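Local coordinates for protein 373aa long hypothetical citrate synthase (PDB 1VGP) that is probably a member of the citrate synthase family, a largely helical protein assembled here from two identical subunits, at residues I50-L55 with H342-I347; D76-F81 with P125-N130; I266-A271 with I288-E293. All blocks are in the same frame, centred on the assembly; numbering follows the deposited sequence.

Interaction 1 of 3, residues I50-L55 with H342-I347; sequences ILYGKL and HIMEYI
The CE methyl of Met344 reaches across to the C-terminal turn of the helix holding Leu51 and Tyr52, and it makes the nearest approaches of this contact. It lies 3.4 Å from the backbone O of Leu51 and 3.9 Å from CE1 of Tyr52. No hydrogen bond joins the segments, so the evidence for the contact is this van der Waals meeting, which buries about 120 Å² in all. The methyl comes at the tyrosine ring obliquely, and CD1 is the next ring atom it meets, at 4.1 Å. Its neighbour in the chain, SD of Met344, stands 4.3 Å from CD2 of Leu51. A bend at the last torsion of Met344 (chi3 81°) turns the methyl out of line with the rest of the chain and brings it beside the ring and the carbonyl. The closest CA pair of the two segments, Leu51 and Met344, is 7.7 Å apart.

Further out, helix 58-70 packs on the same two residues: Phe64 touches both Leu51 and Tyr52, and Trp63 adds to the packing on Tyr52. The tyrosine ring also meets Tyr48 edge-to-face. Beyond Tyr52 the helix stops at Gly53, whose positive phi (86°) turns the chain away, and on the other side helical geometry is lost at Ile347. This is ordinary packing between helix ends, joining an early and a late helix of the citrate synthase fold. Its chemistry is van der Waals in kind, a methyl resting against a carbonyl oxygen and a ring with no directional bond across; the association probably rests on fit, while the polar OH of Tyr52 is hydrogen-bonded to Asp114.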
loop_
_atom_site.group_PDB
_atom_site.type_symbol
_atom_site.label_atom_id
_atom_site.label_comp_id
_atom_site.label_asym_id
_atom_site.label_seq_id
_atom_site.Cartn_x
_atom_site.Cartn_y
_atom_site.Cartn_z
ATOM N N ILE A 50 -2.781 1.537 -23.573
ATOM C CA ILE A 50 -2.700 2.300 -22.350
ATOM C C ILE A 50 -1.318 2.176 -21.733
ATOM O O ILE A 50 -0.780 3.160 -21.233
ATOM C CB ILE A 50 -3.826 1.864 -21.381
ATOM C CG1 ILE A 50 -5.030 2.774 -21.619
ATOM C CG2 ILE A 50 -3.376 1.948 -19.931
ATOM C CD1 ILE A 50 -6.223 2.455 -20.785
ATOM N N LEU A 51 -0.726 0.987 -21.791
ATOM C CA LEU A 51 0.639 0.830 -21.295
ATOM C C LEU A 51 1.653 1.606 -22.144
ATOM O O LEU A 51 2.553 2.243 -21.612
ATOM C CB LEU A 51 1.044 -0.649 -21.264
ATOM C CG LEU A 51 0.355 -1.597 -20.275
ATOM C CD1 LEU A 51 1.041 -2.946 -20.330
ATOM C CD2 LEU A 51 0.412 -1.027 -18.872
ATOM N N TYR A 52 1.511 1.553 -23.462
ATOM C CA TYR A 52 2.565 2.042 -24.347
ATOM C C TYR A 52 2.216 3.322 -25.090
ATOM O O TYR A 52 3.074 3.921 -25.726
ATOM C CB TYR A 52 2.937 0.956 -25.345
ATOM C CG TYR A 52 3.489 -0.276 -24.683
ATOM C CD1 TYR A 52 4.611 -0.195 -23.860
ATOM C CD2 TYR A 52 2.890 -1.521 -24.864
ATOM C CE1 TYR A 52 5.130 -1.325 -23.230
ATOM C CE2 TYR A 52 3.399 -2.658 -24.241
ATOM C CZ TYR A 52 4.518 -2.555 -23.425
ATOM O OH TYR A 52 5.032 -3.669 -22.805
ATOM N N GLY A 53 0.956 3.739 -25.026
ATOM C CA GLY A 53 0.594 5.045 -25.555
ATOM C C GLY A 53 0.279 5.076 -27.042
ATOM O O GLY A 53 0.139 6.151 -27.617
ATOM N N LYS A 54 0.164 3.913 -27.675
ATOM C CA LYS A 54 -0.324 3.871 -29.049
ATOM C C LYS A 54 -0.910 2.506 -29.393
ATOM O O LYS A 54 -0.557 1.503 -28.772
ATOM C CB LYS A 54 0.804 4.214 -30.031
ATOM C CG LYS A 54 2.065 3.376 -29.852
ATOM C CD LYS A 54 2.353 2.500 -31.075
ATOM C CE LYS A 54 3.569 1.600 -30.838
ATOM N NZ LYS A 54 4.306 1.288 -32.101
ATOM N N LEU A 55 -1.814 2.482 -30.372
ATOM C CA LEU A 55 -2.377 1.233 -30.864
ATOM C C LEU A 55 -1.252 0.412 -31.467
ATOM O O LEU A 55 -0.401 0.952 -32.173
ATOM C CB LEU A 55 -3.443 1.509 -31.925
ATOM C CG LEU A 55 -4.673 2.306 -31.476
ATOM C CD1 LEU A 55 -5.409 2.811 -32.691
ATOM C CD2 LEU A 55 -5.587 1.434 -30.619
ATOM N N HIS A 342 0.347 4.060 -15.086
ATOM C CA HIS A 342 0.655 5.304 -14.394
ATOM C C HIS A 342 2.028 5.253 -13.747
ATOM O O HIS A 342 2.780 6.232 -13.812
ATOM C CB HIS A 342 -0.418 5.604 -13.339
ATOM C CG HIS A 342 -1.622 6.279 -13.907
ATOM N ND1 HIS A 342 -1.626 7.610 -14.257
ATOM C CD2 HIS A 342 -2.829 5.788 -14.272
ATOM C CE1 HIS A 342 -2.783 7.909 -14.818
ATOM N NE2 HIS A 342 -3.532 6.823 -14.840
ATOM N N ILE A 343 2.348 4.111 -13.137
ATOM C CA ILE A 343 3.656 3.885 -12.533
ATOM C C ILE A 343 4.752 3.995 -13.597
ATOM O O ILE A 343 5.768 4.671 -13.394
ATOM C CB ILE A 343 3.701 2.490 -11.866
ATOM C CG1 ILE A 343 2.789 2.480 -10.638
ATOM C CG2 ILE A 343 5.127 2.122 -11.498
ATOM C CD1 ILE A 343 2.555 1.104 -10.037
ATOM N N MET A 344 4.532 3.335 -14.733
ATOM C CA MET A 344 5.453 3.437 -15.859
ATOM C C MET A 344 5.647 4.902 -16.236
ATOM O O MET A 344 6.773 5.366 -16.411
ATOM C CB MET A 344 4.916 2.656 -17.057
ATOM C CG MET A 344 5.461 1.242 -17.178
ATOM S SD MET A 344 4.472 0.177 -18.270
ATOM C CE MET A 344 5.063 0.652 -19.862
ATOM N N GLU A 345 4.541 5.628 -16.348
ATOM C CA GLU A 345 4.575 7.022 -16.754
ATOM C C GLU A 345 5.215 7.909 -15.684
ATOM O O GLU A 345 5.971 8.821 -16.002
ATOM C CB GLU A 345 3.155 7.513 -17.036
ATOM C CG GLU A 345 3.081 8.949 -17.498
ATOM C CD GLU A 345 1.664 9.397 -17.765
ATOM O OE1 GLU A 345 0.875 9.476 -16.792
ATOM O OE2 GLU A 345 1.333 9.669 -18.947
ATOM N N TYR A 346 4.904 7.641 -14.422
ATOM C CA TYR A 346 5.365 8.488 -13.334
ATOM C C TYR A 346 6.873 8.383 -13.137
ATOM O O TYR A 346 7.533 9.370 -12.803
ATOM C CB TYR A 346 4.656 8.115 -12.028
ATOM C CG TYR A 346 4.963 9.056 -10.897
ATOM C CD1 TYR A 346 4.211 10.214 -10.714
ATOM C CD2 TYR A 346 6.039 8.816 -10.031
ATOM C CE1 TYR A 346 4.521 11.117 -9.699
ATOM C CE2 TYR A 346 6.359 9.711 -9.016
ATOM C CZ TYR A 346 5.598 10.865 -8.854
ATOM O OH TYR A 346 5.910 11.777 -7.865
ATOM N N ILE A 347 7.431 7.192 -13.335
ATOM C CA ILE A 347 8.841 6.986 -12.995
ATOM C C ILE A 347 9.826 7.262 -14.136
ATOM O O ILE A 347 11.014 6.999 -13.986
ATOM C CB ILE A 347 9.108 5.546 -12.457
ATOM C CG1 ILE A 347 8.777 4.500 -13.525
ATOM C CG2 ILE A 347 8.302 5.304 -11.201
ATOM C CD1 ILE A 347 9.125 3.094 -13.106
#

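Interaction 2 of 3, residues D76-F81 with P125-N130; sequences DFIIKF and PTIVAN
Segments 76-81 and 125-130 come closest at the CA atoms of Ile79 and Ile127, 8.3 Å apart, and touch where Ile78 meets Ile127 and Ile79 meets Asn130, in a helix-helix packing of the mostly alpha-helical citrate synthase fold. Segment 76-81 begins helix 76-84, and segment 125-130 lies inside the long helix 113-135. Both carry regular i to i+4 bonds, among them Lys80 N to Asp76 O and Ala129 N to Pro125 O. The longer helix is kinked where the N atoms of Pro125 and Thr126 lack a bond to the preceding turn, for Pro125 because a proline N carries no hydrogen. Only 79 Å² is buried between the segments, and no hydrogen bond crosses, so the surfaces meet lightly.

Two side-chain pairs account for the meeting. Ile78 and Ile127 come together through their longer branches, with CD1 of Ile78 at 4.4 Å from CG1 of Ile127. Ile78 sets out toward the other helix, and its CG1 branch carries CD1 across. Leu95 and Ala98 of helix 91-105 touch Ile127 as well, so a third helix packs against the same isoleucine. Ile140, from a loop, touches both Ile79 and Asn130, bridging the second pair.

On the other flank helix 76-84 faces the second subunit: Phe77 meets Phe81 of that subunit, and Lys80 packs on Lys80 of its partner, consistent with a two-fold axis running close by. The helix therefore lies between its own core and the dimer interface. In the second pair, the side chain of Asn130 sets out toward helix 76-84, and its OD1, as modelled, lies 4.5 Å from the CG1 methylene of Ile79.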
loop_
_atom_site.group_PDB
_atom_site.type_symbol
_atom_site.label_atom_id
_atom_site.label_comp_id
_atom_site.label_asym_id
_atom_site.label_seq_id
_atom_site.Cartn_x
_atom_site.Cartn_y
_atom_site.Cartn_z
ATOM N N ASP A 76 2.779 -22.717 -7.306
ATOM C CA ASP A 76 2.096 -23.670 -6.435
ATOM C C ASP A 76 1.852 -23.111 -5.039
ATOM O O ASP A 76 0.828 -23.407 -4.412
ATOM C CB ASP A 76 2.903 -24.961 -6.328
ATOM C CG ASP A 76 3.387 -25.449 -7.668
ATOM O OD1 ASP A 76 4.357 -24.854 -8.189
ATOM O OD2 ASP A 76 2.795 -26.415 -8.202
ATOM N N PHE A 77 2.801 -22.317 -4.554
ATOM C CA PHE A 77 2.702 -21.779 -3.215
ATOM C C PHE A 77 1.428 -20.954 -3.078
ATOM O O PHE A 77 0.652 -21.160 -2.146
ATOM C CB PHE A 77 3.931 -20.921 -2.881
ATOM C CG PHE A 77 4.078 -20.613 -1.415
ATOM C CD1 PHE A 77 3.958 -21.623 -0.464
ATOM C CD2 PHE A 77 4.323 -19.316 -0.986
ATOM C CE1 PHE A 77 4.081 -21.342 0.901
ATOM C CE2 PHE A 77 4.447 -19.025 0.373
ATOM C CZ PHE A 77 4.325 -20.040 1.321
ATOM N N ILE A 78 1.193 -20.038 -4.013
ATOM C CA ILE A 78 0.016 -19.183 -3.902
ATOM C C ILE A 78 -1.283 -19.958 -4.180
ATOM O O ILE A 78 -2.322 -19.693 -3.563
ATOM C CB ILE A 78 0.118 -17.896 -4.826
ATOM C CG1 ILE A 78 -0.462 -18.185 -6.203
ATOM C CG2 ILE A 78 1.570 -17.422 -4.955
ATOM C CD1 ILE A 78 -1.812 -17.524 -6.425
ATOM N N ILE A 79 -1.225 -20.940 -5.075
ATOM C CA ILE A 79 -2.371 -21.839 -5.261
ATOM C C ILE A 79 -2.660 -22.627 -3.982
ATOM O O ILE A 79 -3.819 -22.851 -3.618
ATOM C CB ILE A 79 -2.127 -22.816 -6.434
ATOM C CG1 ILE A 79 -2.474 -22.115 -7.751
ATOM C CG2 ILE A 79 -2.990 -24.056 -6.283
ATOM C CD1 ILE A 79 -1.967 -22.813 -8.983
ATOM N N LYS A 80 -1.593 -23.032 -3.300
ATOM C CA LYS A 80 -1.690 -23.690 -2.001
ATOM C C LYS A 80 -2.361 -22.756 -1.001
ATOM O O LYS A 80 -3.226 -23.160 -0.215
ATOM C CB LYS A 80 -0.281 -24.044 -1.528
ATOM C CG LYS A 80 -0.200 -24.869 -0.267
ATOM C CD LYS A 80 1.148 -25.572 -0.224
ATOM C CE LYS A 80 1.530 -26.034 1.185
ATOM N NZ LYS A 80 0.568 -27.013 1.769
ATOM N N PHE A 81 -1.941 -21.497 -1.049
ATOM C CA PHE A 81 -2.551 -20.444 -0.255
ATOM C C PHE A 81 -4.057 -20.405 -0.477
ATOM O O PHE A 81 -4.832 -20.347 0.478
ATOM C CB PHE A 81 -1.939 -19.089 -0.633
ATOM C CG PHE A 81 -2.733 -17.908 -0.150
ATOM C CD1 PHE A 81 -2.940 -17.694 1.215
ATOM C CD2 PHE A 81 -3.271 -17.000 -1.063
ATOM C CE1 PHE A 81 -3.667 -16.596 1.664
ATOM C CE2 PHE A 81 -3.996 -15.902 -0.625
ATOM C CZ PHE A 81 -4.197 -15.697 0.745
ATOM N N PRO A 125 -6.975 -12.346 -13.037
ATOM C CA PRO A 125 -8.172 -13.159 -13.285
ATOM C C PRO A 125 -8.049 -14.602 -12.771
ATOM O O PRO A 125 -9.021 -15.170 -12.264
ATOM C CB PRO A 125 -8.362 -13.067 -14.805
ATOM C CG PRO A 125 -7.031 -12.626 -15.339
ATOM C CD PRO A 125 -6.441 -11.755 -14.280
ATOM N N THR A 126 -6.847 -15.172 -12.879
ATOM C CA THR A 126 -6.566 -16.516 -12.375
ATOM C C THR A 126 -6.725 -16.592 -10.863
ATOM O O THR A 126 -7.293 -17.552 -10.341
ATOM C CB THR A 126 -5.131 -16.976 -12.729
ATOM O OG1 THR A 126 -4.794 -16.565 -14.057
ATOM C CG2 THR A 126 -5.024 -18.473 -12.655
ATOM N N ILE A 127 -6.211 -15.586 -10.155
ATOM C CA ILE A 127 -6.412 -15.502 -8.705
ATOM C C ILE A 127 -7.905 -15.415 -8.400
ATOM O O ILE A 127 -8.424 -16.145 -7.559
ATOM C CB ILE A 127 -5.727 -14.253 -8.104
ATOM C CG1 ILE A 127 -4.211 -14.325 -8.320
ATOM C CG2 ILE A 127 -6.055 -14.141 -6.623
ATOM C CD1 ILE A 127 -3.471 -13.074 -7.882
ATOM N N VAL A 128 -8.593 -14.518 -9.097
ATOM C CA VAL A 128 -9.985 -14.253 -8.792
ATOM C C VAL A 128 -10.849 -15.486 -9.076
ATOM O O VAL A 128 -11.580 -15.956 -8.200
ATOM C CB VAL A 128 -10.499 -13.030 -9.595
ATOM C CG1 VAL A 128 -11.967 -12.761 -9.284
ATOM C CG2 VAL A 128 -9.668 -11.806 -9.245
ATOM N N ALA A 129 -10.757 -16.024 -10.288
ATOM C CA ALA A 129 -11.589 -17.169 -10.656
ATOM C C ALA A 129 -11.308 -18.384 -9.760
ATOM O O ALA A 129 -12.239 -19.065 -9.314
ATOM C CB ALA A 129 -11.364 -17.536 -12.126
ATOM N N ASN A 130 -10.027 -18.646 -9.495
ATOM C CA ASN A 130 -9.622 -19.793 -8.687
ATOM C C ASN A 130 -10.209 -19.715 -7.289
ATOM O O ASN A 130 -10.648 -20.718 -6.729
ATOM C CB ASN A 130 -8.100 -19.863 -8.588
ATOM C CG ASN A 130 -7.470 -20.568 -9.777
ATOM O OD1 ASN A 130 -6.264 -20.834 -9.790
ATOM N ND2 ASN A 130 -8.286 -20.875 -10.787
#

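Interaction 3 of 3, residues I266-A271 with I288-E293; sequences ILKQYA and IAEKVE
Lys268 reaches out to Glu293 as a fully extended chain, from a CB that points toward the other helix. With CG lying opposite the backbone N (chi1 175°) and the later torsions all close to 180°, the chain runs straight across. CD comes first to the carboxylate, 4.0 Å from OE1 of Glu293, and CE follows at 3.5 Å from the same oxygen. NZ ends the chain in a salt bridge with hydrogen bonds to both oxygens, 3.1 Å to OE1 and 3.2 Å to OE2 of Glu293, each on the syn lone pair. The two side chains cross at about a right angle. A further hydrogen bond between OE2 and Tyr260 OH would limit rotation of the carboxylate. Glu290 OE1, which bonds Tyr286, lies 4.4 Å from CE of Lys268 but stays 4.9 Å from its NZ, so the charges do not pair; its charge would probably still favour the ammonium group.

The bridge spans helices 262-278 and 281-300, consecutive helices joined by a very short turn into a helical hairpin. Helix 309-319 packs against both arms, its Phe312 touching Lys268 and Glu293 alike.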
loop_
_atom_site.group_PDB
_atom_site.type_symbol
_atom_site.label_atom_id
_atom_site.label_comp_id
_atom_site.label_asym_id
_atom_site.label_seq_id
_atom_site.Cartn_x
_atom_site.Cartn_y
_atom_site.Cartn_z
ATOM N N ILE A 266 -22.428 2.855 -22.497
ATOM C CA ILE A 266 -21.911 1.721 -23.245
ATOM C C ILE A 266 -22.304 0.400 -22.587
ATOM O O ILE A 266 -22.700 -0.540 -23.270
ATOM C CB ILE A 266 -20.376 1.783 -23.353
ATOM C CG1 ILE A 266 -19.960 3.029 -24.136
ATOM C CG2 ILE A 266 -19.856 0.529 -24.031
ATOM C CD1 ILE A 266 -18.461 3.248 -24.186
ATOM N N LEU A 267 -22.198 0.338 -21.265
ATOM C CA LEU A 267 -22.440 -0.901 -20.541
ATOM C C LEU A 267 -23.924 -1.272 -20.512
ATOM O O LEU A 267 -24.278 -2.452 -20.404
ATOM C CB LEU A 267 -21.905 -0.794 -19.110
ATOM C CG LEU A 267 -21.722 -2.118 -18.361
ATOM C CD1 LEU A 267 -20.860 -3.067 -19.176
ATOM C CD2 LEU A 267 -21.086 -1.865 -17.022
ATOM N N LYS A 268 -24.791 -0.267 -20.610
ATOM C CA LYS A 268 -26.232 -0.503 -20.553
ATOM C C LYS A 268 -26.696 -1.494 -21.611
ATOM O O LYS A 268 -27.616 -2.278 -21.377
ATOM C CB LYS A 268 -26.998 0.807 -20.727
ATOM C CG LYS A 268 -28.500 0.619 -20.798
ATOM C CD LYS A 268 -29.234 1.947 -20.867
ATOM C CE LYS A 268 -30.725 1.729 -21.036
ATOM N NZ LYS A 268 -31.434 3.022 -21.172
ATOM N N GLN A 269 -26.070 -1.455 -22.779
ATOM C CA GLN A 269 -26.515 -2.307 -23.872
ATOM C C GLN A 269 -26.293 -3.768 -23.506
ATOM O O GLN A 269 -27.096 -4.630 -23.866
ATOM C CB GLN A 269 -25.770 -1.954 -25.166
ATOM C CG GLN A 269 -24.276 -2.310 -25.137
ATOM C CD GLN A 269 -23.539 -1.971 -26.432
ATOM O OE1 GLN A 269 -23.673 -2.671 -27.454
ATOM N NE2 GLN A 269 -22.750 -0.895 -26.392
ATOM N N TYR A 270 -25.214 -4.044 -22.776
ATOM C CA TYR A 270 -24.872 -5.425 -22.403
ATOM C C TYR A 270 -25.640 -5.901 -21.174
ATOM O O TYR A 270 -25.966 -7.082 -21.057
ATOM C CB TYR A 270 -23.365 -5.560 -22.150
ATOM C CG TYR A 270 -22.517 -5.298 -23.379
ATOM C CD1 TYR A 270 -21.871 -4.068 -23.556
ATOM C CD2 TYR A 270 -22.417 -6.244 -24.400
ATOM C CE1 TYR A 270 -21.163 -3.791 -24.713
ATOM C CE2 TYR A 270 -21.704 -5.967 -25.567
ATOM C CZ TYR A 270 -21.087 -4.746 -25.719
ATOM O OH TYR A 270 -20.406 -4.460 -26.878
ATOM N N ALA A 271 -25.925 -4.979 -20.261
ATOM C CA ALA A 271 -26.786 -5.288 -19.131
ATOM C C ALA A 271 -28.121 -5.773 -19.693
ATOM O O ALA A 271 -28.612 -6.846 -19.361
ATOM C CB ALA A 271 -26.990 -4.045 -18.284
ATOM N N ILE A 288 -36.554 -3.458 -13.289
ATOM C CA ILE A 288 -36.459 -2.553 -12.136
ATOM C C ILE A 288 -35.560 -1.380 -12.488
ATOM O O ILE A 288 -35.917 -0.215 -12.297
ATOM C CB ILE A 288 -35.813 -3.236 -10.893
ATOM C CG1 ILE A 288 -36.529 -4.550 -10.544
ATOM C CG2 ILE A 288 -35.832 -2.279 -9.709
ATOM C CD1 ILE A 288 -37.943 -4.382 -10.140
ATOM N N ALA A 289 -34.379 -1.714 -12.999
ATOM C CA ALA A 289 -33.305 -0.754 -13.226
ATOM C C ALA A 289 -33.690 0.318 -14.253
ATOM O O ALA A 289 -33.374 1.499 -14.087
ATOM C CB ALA A 289 -32.053 -1.501 -13.681
ATOM N N GLU A 290 -34.375 -0.087 -15.315
ATOM C CA GLU A 290 -34.830 0.884 -16.295
ATOM C C GLU A 290 -35.828 1.844 -15.670
ATOM O O GLU A 290 -35.718 3.058 -15.828
ATOM C CB GLU A 290 -35.459 0.177 -17.497
ATOM C CG GLU A 290 -34.588 0.262 -18.735
ATOM C CD GLU A 290 -35.029 -0.684 -19.826
ATOM O OE1 GLU A 290 -34.222 -0.933 -20.758
ATOM O OE2 GLU A 290 -36.180 -1.176 -19.753
ATOM N N LYS A 291 -36.789 1.290 -14.944
ATOM C CA LYS A 291 -37.743 2.095 -14.199
ATOM C C LYS A 291 -37.058 3.095 -13.267
ATOM O O LYS A 291 -37.452 4.264 -13.195
ATOM C CB LYS A 291 -38.661 1.180 -13.393
ATOM C CG LYS A 291 -39.949 0.847 -14.099
ATOM C CD LYS A 291 -41.006 1.888 -13.802
ATOM C CE LYS A 291 -42.032 1.928 -14.916
ATOM N NZ LYS A 291 -41.366 1.921 -16.261
ATOM N N VAL A 292 -36.037 2.633 -12.552
ATOM C CA VAL A 292 -35.264 3.509 -11.677
ATOM C C VAL A 292 -34.492 4.550 -12.490
ATOM O O VAL A 292 -34.445 5.718 -12.107
ATOM C CB VAL A 292 -34.267 2.696 -10.820
ATOM C CG1 VAL A 292 -33.456 3.625 -9.942
ATOM C CG2 VAL A 292 -35.019 1.699 -9.973
ATOM N N GLU A 293 -33.898 4.124 -13.608
ATOM C CA GLU A 293 -33.170 5.038 -14.481
ATOM C C GLU A 293 -34.098 6.153 -14.942
ATOM O O GLU A 293 -33.742 7.338 -14.937
ATOM C CB GLU A 293 -32.634 4.290 -15.709
ATOM C CG GLU A 293 -31.808 5.167 -16.650
ATOM C CD GLU A 293 -31.535 4.507 -17.994
ATOM O OE1 GLU A 293 -31.846 3.312 -18.145
ATOM O OE2 GLU A 293 -31.004 5.187 -18.905
#

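In the fold
The three contacts lie in separate parts of one helical chain and share no helix. Interaction 1 joins helices 43-52 and 327-346 and closes a loop of 286 residues, within which interaction 2 (helices 76-84 and 113-135) and interaction 3 (helices 262-278 and 281-300) follow in series. The centres of interactions 1 and 2 are 27 Å apart, and interaction 3 is 33 Å from each; nearest atoms stay about 13 to 16 Å apart, so none touches another. Interactions 1 and 2 both border the second subunit. Thus interaction 1 brings sequence-distant helices together, whereas interaction 3 ties the arms of a hairpin away from the dimer interface.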